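Long-range contact in uncharacterized protein (PDB 4R0G), which acts as a guanine-nucleotide exchange factor for the small GTPases Rab5, Rab21 and Rab22, probably through its VPS9-like domain: residues Phe20-Gly32 against Asp41-Asn53. Residues are numbered along the deposited sequence; the frame is centred on the assembly and turned at random.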
loop_
_atom_site.group_PDB
_atom_site.type_symbol
_atom_site.label_atom_id
_atom_site.label_comp_id
_atom_site.label_asym_id
_atom_site.label_seq_id
_atom_site.Cartn_x
_atom_site.Cartn_y
_atom_site.Cartn_z
ATOM N N PHE A 20 2.659 18.435 7.292
ATOM C CA PHE A 20 4.028 18.723 6.867
ATOM C C PHE A 20 4.290 18.305 5.425
ATOM O O PHE A 20 4.941 19.032 4.680
ATOM C CB PHE A 20 5.027 18.070 7.781
ATOM C CG PHE A 20 6.380 17.879 7.151
ATOM C CD1 PHE A 20 7.217 18.968 6.934
ATOM C CD2 PHE A 20 6.841 16.609 6.800
ATOM C CE1 PHE A 20 8.466 18.817 6.359
ATOM C CE2 PHE A 20 8.107 16.460 6.235
ATOM C CZ PHE A 20 8.918 17.581 6.024
ATOM N N LEU A 21 3.730 17.149 5.043
ATOM C CA LEU A 21 3.808 16.568 3.684
ATOM C C LEU A 21 3.108 17.378 2.591
ATOM O O LEU A 21 3.129 16.998 1.423
ATOM C CB LEU A 21 3.270 15.132 3.676
ATOM C CG LEU A 21 4.099 14.083 4.443
ATOM C CD1 LEU A 21 3.508 12.718 4.302
ATOM C CD2 LEU A 21 5.519 14.068 3.955
ATOM N N GLN A 22 2.448 18.464 2.985
ATOM C CA GLN A 22 1.708 19.329 2.068
ATOM C C GLN A 22 2.630 20.429 1.551
ATOM O O GLN A 22 2.287 21.238 0.673
ATOM C CB GLN A 22 0.555 19.957 2.834
ATOM C CG GLN A 22 -0.773 19.994 2.154
ATOM C CD GLN A 22 -1.883 20.287 3.152
ATOM O OE1 GLN A 22 -2.634 19.389 3.526
ATOM N NE2 GLN A 22 -1.977 21.550 3.604
ATOM N N TRP A 23 3.809 20.435 2.148
ATOM C CA TRP A 23 4.854 21.399 1.876
ATOM C C TRP A 23 5.230 21.488 0.404
ATOM O O TRP A 23 5.252 22.586 -0.168
ATOM C CB TRP A 23 6.090 20.999 2.680
ATOM C CG TRP A 23 7.188 21.975 2.721
ATOM C CD1 TRP A 23 7.101 23.327 2.546
ATOM C CD2 TRP A 23 8.559 21.689 3.008
ATOM N NE1 TRP A 23 8.338 23.900 2.692
ATOM C CE2 TRP A 23 9.254 22.924 2.980
ATOM C CE3 TRP A 23 9.269 20.511 3.283
ATOM C CZ2 TRP A 23 10.642 23.021 3.207
ATOM C CZ3 TRP A 23 10.647 20.600 3.513
ATOM C CH2 TRP A 23 11.321 21.861 3.476
ATOM N N PRO A 24 5.558 20.337 -0.222
ATOM C CA PRO A 24 6.041 20.529 -1.584
ATOM C C PRO A 24 4.952 21.045 -2.553
ATOM O O PRO A 24 5.270 21.599 -3.612
ATOM C CB PRO A 24 6.620 19.150 -1.951
ATOM C CG PRO A 24 6.016 18.199 -1.043
ATOM C CD PRO A 24 5.563 18.911 0.172
ATOM N N LYS A 25 3.684 20.916 -2.171
ATOM C CA LYS A 25 2.599 21.487 -2.968
ATOM C C LYS A 25 2.559 23.018 -2.806
ATOM O O LYS A 25 2.242 23.747 -3.745
ATOM C CB LYS A 25 1.256 20.831 -2.591
ATOM C CG LYS A 25 0.095 21.263 -3.453
ATOM C CD LYS A 25 -1.252 21.069 -2.756
ATOM C CE LYS A 25 -2.388 21.655 -3.624
ATOM N NZ LYS A 25 -3.750 21.118 -3.288
ATOM N N PHE A 26 2.891 23.498 -1.612
ATOM C CA PHE A 26 2.984 24.936 -1.353
ATOM C C PHE A 26 4.179 25.549 -2.083
ATOM O O PHE A 26 4.076 26.583 -2.751
ATOM C CB PHE A 26 3.057 25.189 0.172
ATOM C CG PHE A 26 3.732 26.482 0.568
ATOM C CD1 PHE A 26 3.034 27.686 0.546
ATOM C CD2 PHE A 26 5.060 26.485 0.995
ATOM C CE1 PHE A 26 3.655 28.868 0.917
ATOM C CE2 PHE A 26 5.689 27.669 1.373
ATOM C CZ PHE A 26 4.983 28.860 1.336
ATOM N N ILE A 27 5.316 24.881 -1.957
ATOM C CA ILE A 27 6.519 25.311 -2.640
ATOM C C ILE A 27 6.256 25.393 -4.140
ATOM O O ILE A 27 6.810 26.232 -4.818
ATOM C CB ILE A 27 7.691 24.381 -2.295
ATOM C CG1 ILE A 27 8.088 24.612 -0.840
ATOM C CG2 ILE A 27 8.890 24.618 -3.190
ATOM C CD1 ILE A 27 9.259 23.762 -0.370
ATOM N N ALA A 28 5.367 24.567 -4.661
ATOM C CA ALA A 28 5.142 24.581 -6.097
ATOM C C ALA A 28 4.307 25.790 -6.501
ATOM O O ALA A 28 4.421 26.274 -7.624
ATOM C CB ALA A 28 4.494 23.295 -6.550
ATOM N N GLU A 29 3.457 26.262 -5.592
ATOM C CA GLU A 29 2.666 27.467 -5.856
ATOM C C GLU A 29 3.395 28.773 -5.572
ATOM O O GLU A 29 3.313 29.724 -6.355
ATOM C CB GLU A 29 1.330 27.427 -5.120
ATOM C CG GLU A 29 0.372 26.453 -5.754
ATOM C CD GLU A 29 -1.058 26.710 -5.350
ATOM O OE1 GLU A 29 -1.316 26.767 -4.123
ATOM O OE2 GLU A 29 -1.913 26.854 -6.261
ATOM N N TYR A 30 4.106 28.813 -4.451
ATOM C CA TYR A 30 4.865 29.992 -4.071
ATOM C C TYR A 30 5.831 30.348 -5.176
ATOM O O TYR A 30 6.110 31.523 -5.390
ATOM C CB TYR A 30 5.608 29.735 -2.760
ATOM C CG TYR A 30 6.358 30.914 -2.189
ATOM C CD1 TYR A 30 5.683 31.961 -1.574
ATOM C CD2 TYR A 30 7.753 30.961 -2.220
ATOM C CE1 TYR A 30 6.377 33.052 -1.022
ATOM C CE2 TYR A 30 8.453 32.039 -1.667
ATOM C CZ TYR A 30 7.754 33.084 -1.075
ATOM O OH TYR A 30 8.432 34.153 -0.535
ATOM N N TYR A 31 6.362 29.344 -5.868
ATOM C CA TYR A 31 7.278 29.623 -6.964
ATOM C C TYR A 31 6.691 29.564 -8.380
ATOM O O TYR A 31 7.397 29.855 -9.346
ATOM C CB TYR A 31 8.531 28.763 -6.856
ATOM C CG TYR A 31 9.428 29.108 -5.690
ATOM C CD1 TYR A 31 9.376 28.389 -4.503
ATOM C CD2 TYR A 31 10.335 30.152 -5.772
ATOM C CE1 TYR A 31 10.216 28.701 -3.425
ATOM C CE2 TYR A 31 11.182 30.473 -4.703
ATOM C CZ TYR A 31 11.117 29.747 -3.536
ATOM O OH TYR A 31 11.952 30.077 -2.488
ATOM N N GLY A 32 5.416 29.193 -8.515
ATOM C CA GLY A 32 4.793 29.081 -9.832
ATOM C C GLY A 32 4.302 27.686 -10.195
ATOM O O GLY A 32 4.966 26.924 -10.908
ATOM N N ASP A 41 14.264 17.739 -10.258
ATOM C CA ASP A 41 15.535 18.312 -9.840
ATOM C C ASP A 41 15.347 19.754 -9.369
ATOM O O ASP A 41 16.016 20.193 -8.433
ATOM C CB ASP A 41 16.580 18.209 -10.977
ATOM C CG ASP A 41 17.898 17.511 -10.533
ATOM O OD1 ASP A 41 18.383 17.762 -9.388
ATOM O OD2 ASP A 41 18.451 16.714 -11.346
ATOM N N GLU A 42 14.418 20.470 -10.004
ATOM C CA GLU A 42 14.135 21.870 -9.668
ATOM C C GLU A 42 13.427 21.942 -8.317
ATOM O O GLU A 42 13.754 22.753 -7.434
ATOM C CB GLU A 42 13.267 22.499 -10.754
ATOM N N MET A 43 12.443 21.065 -8.185
ATOM C CA MET A 43 11.634 20.912 -6.992
ATOM C C MET A 43 12.443 20.503 -5.761
ATOM O O MET A 43 12.097 20.847 -4.634
ATOM C CB MET A 43 10.578 19.860 -7.293
ATOM C CG MET A 43 9.604 19.703 -6.198
ATOM S SD MET A 43 8.973 21.318 -5.695
ATOM C CE MET A 43 8.138 20.809 -4.257
ATOM N N VAL A 44 13.510 19.745 -5.979
ATOM C CA VAL A 44 14.370 19.314 -4.895
ATOM C C VAL A 44 15.284 20.471 -4.550
ATOM O O VAL A 44 15.645 20.671 -3.385
ATOM C CB VAL A 44 15.191 18.068 -5.289
ATOM C CG1 VAL A 44 16.337 17.807 -4.278
ATOM C CG2 VAL A 44 14.279 16.873 -5.407
ATOM N N SER A 45 15.636 21.235 -5.584
ATOM C CA SER A 45 16.458 22.423 -5.434
ATOM C C SER A 45 15.771 23.434 -4.547
ATOM O O SER A 45 16.343 23.859 -3.547
ATOM C CB SER A 45 16.780 23.026 -6.793
ATOM O OG SER A 45 17.607 22.137 -7.517
ATOM N N LEU A 46 14.536 23.786 -4.890
ATOM C CA LEU A 46 13.761 24.705 -4.053
ATOM C C LEU A 46 13.641 24.241 -2.575
ATOM O O LEU A 46 13.942 25.010 -1.630
ATOM C CB LEU A 46 12.398 25.000 -4.690
ATOM C CG LEU A 46 12.399 25.464 -6.159
ATOM C CD1 LEU A 46 11.016 25.370 -6.760
ATOM C CD2 LEU A 46 12.886 26.888 -6.302
ATOM N N LEU A 47 13.227 22.985 -2.381
ATOM C CA LEU A 47 13.223 22.370 -1.048
ATOM C C LEU A 47 14.550 22.533 -0.302
ATOM O O LEU A 47 14.540 22.808 0.882
ATOM C CB LEU A 47 12.917 20.894 -1.132
ATOM C CG LEU A 47 11.516 20.437 -0.796
ATOM C CD1 LEU A 47 10.593 20.798 -1.912
ATOM C CD2 LEU A 47 11.541 18.928 -0.636
ATOM N N ILE A 48 15.691 22.358 -0.967
ATOM C CA ILE A 48 16.966 22.508 -0.255
ATOM C C ILE A 48 17.179 23.961 0.173
ATOM O O ILE A 48 17.508 24.255 1.328
ATOM C CB ILE A 48 18.183 22.073 -1.085
ATOM C CG1 ILE A 48 18.203 20.553 -1.234
ATOM C CG2 ILE A 48 19.470 22.535 -0.386
ATOM C CD1 ILE A 48 18.918 20.115 -2.454
ATOM N N PHE A 49 16.998 24.869 -0.771
ATOM C CA PHE A 49 17.104 26.279 -0.487
ATOM C C PHE A 49 16.202 26.613 0.670
ATOM O O PHE A 49 16.634 27.130 1.694
ATOM C CB PHE A 49 16.633 27.073 -1.692
ATOM C CG PHE A 49 16.626 28.533 -1.466
ATOM C CD1 PHE A 49 17.821 29.226 -1.328
ATOM C CD2 PHE A 49 15.433 29.221 -1.374
ATOM C CE1 PHE A 49 17.832 30.585 -1.115
ATOM C CE2 PHE A 49 15.428 30.593 -1.152
ATOM C CZ PHE A 49 16.635 31.274 -1.030
ATOM N N GLU A 50 14.937 26.274 0.511
ATOM C CA GLU A 50 13.941 26.674 1.481
ATOM C C GLU A 50 14.194 26.126 2.906
ATOM O O GLU A 50 14.058 26.813 3.911
ATOM C CB GLU A 50 12.572 26.288 0.952
ATOM C CG GLU A 50 11.516 27.201 1.432
ATOM C CD GLU A 50 11.553 28.568 0.792
ATOM O OE1 GLU A 50 11.612 28.645 -0.450
ATOM O OE2 GLU A 50 11.509 29.573 1.532
ATOM N N TRP A 51 14.605 24.889 2.987
ATOM C CA TRP A 51 14.780 24.274 4.273
ATOM C C TRP A 51 16.015 24.862 4.957
ATOM O O TRP A 51 16.093 24.909 6.182
ATOM C CB TRP A 51 14.925 22.775 4.040
ATOM C CG TRP A 51 14.604 21.931 5.190
ATOM C CD1 TRP A 51 14.460 22.324 6.492
ATOM C CD2 TRP A 51 14.403 20.509 5.168
ATOM N NE1 TRP A 51 14.173 21.232 7.278
ATOM C CE2 TRP A 51 14.129 20.109 6.495
ATOM C CE3 TRP A 51 14.439 19.535 4.154
ATOM C CZ2 TRP A 51 13.883 18.766 6.836
ATOM C CZ3 TRP A 51 14.200 18.199 4.496
ATOM C CH2 TRP A 51 13.922 17.832 5.822
ATOM N N LEU A 52 16.989 25.290 4.160
ATOM C CA LEU A 52 18.221 25.840 4.705
ATOM C C LEU A 52 18.021 27.263 5.237
ATOM O O LEU A 52 18.691 27.690 6.186
ATOM C CB LEU A 52 19.350 25.781 3.660
ATOM C CG LEU A 52 19.957 24.394 3.396
ATOM C CD1 LEU A 52 21.083 24.436 2.384
ATOM C CD2 LEU A 52 20.450 23.750 4.688
ATOM N N ASN A 53 17.097 27.992 4.626
ATOM C CA ASN A 53 16.721 29.304 5.127
ATOM C C ASN A 53 15.708 29.286 6.276
ATOM O O ASN A 53 15.491 30.275 6.973
ATOM C CB ASN A 53 16.215 30.162 3.979
ATOM C CG ASN A 53 17.294 30.424 2.976
ATOM O OD1 ASN A 53 18.388 30.825 3.339
ATOM N ND2 ASN A 53 17.019 30.146 1.720
#
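With CG set anti to the carbonyl carbon (chi1 -69°), Tyr-31 lays its ring against Leu-46 and brings its hydroxyl to Glu-50, whose chain bends at chi2 to bring its carboxylate to meet the phenol. The hydroxyl OH of Tyr-31 donates to the syn lone pair of Glu-50 OE1 at 2.5 Å, and this oxygen lies at the ring edge. Leu-46 CD2 sits over the centre of one face of the same ring, 4.0 Å from its centroid, a CH-pi contact that leaves the edge to the polar bond. Even steeply crossed helices can lodge a side chain in a pocket: in this all-helical VPS9-like domain, helices 23-30 and 41-53 cross at 99°, and Ile-27 makes a single knob-into-hole contact among Met-43, Leu-46, Leu-47 and Glu-50. Its CD1 meets Leu-47 CD1 at 3.6 Å, while CG2 lies against Leu-46 CB. The methyl CE of Met-43 reaches Pro-24 CB. Farther along, Trp-23 makes a T-shaped stack, driving the edge of its six-membered ring into the face of the Trp-51 five-membered ring, planes at 88°. Trp-51 NE1 is hydrogen-bonded to Asp-60, and helix 5-14 places Tyr-8 against Trp-23 and Leu-9 against Trp-51.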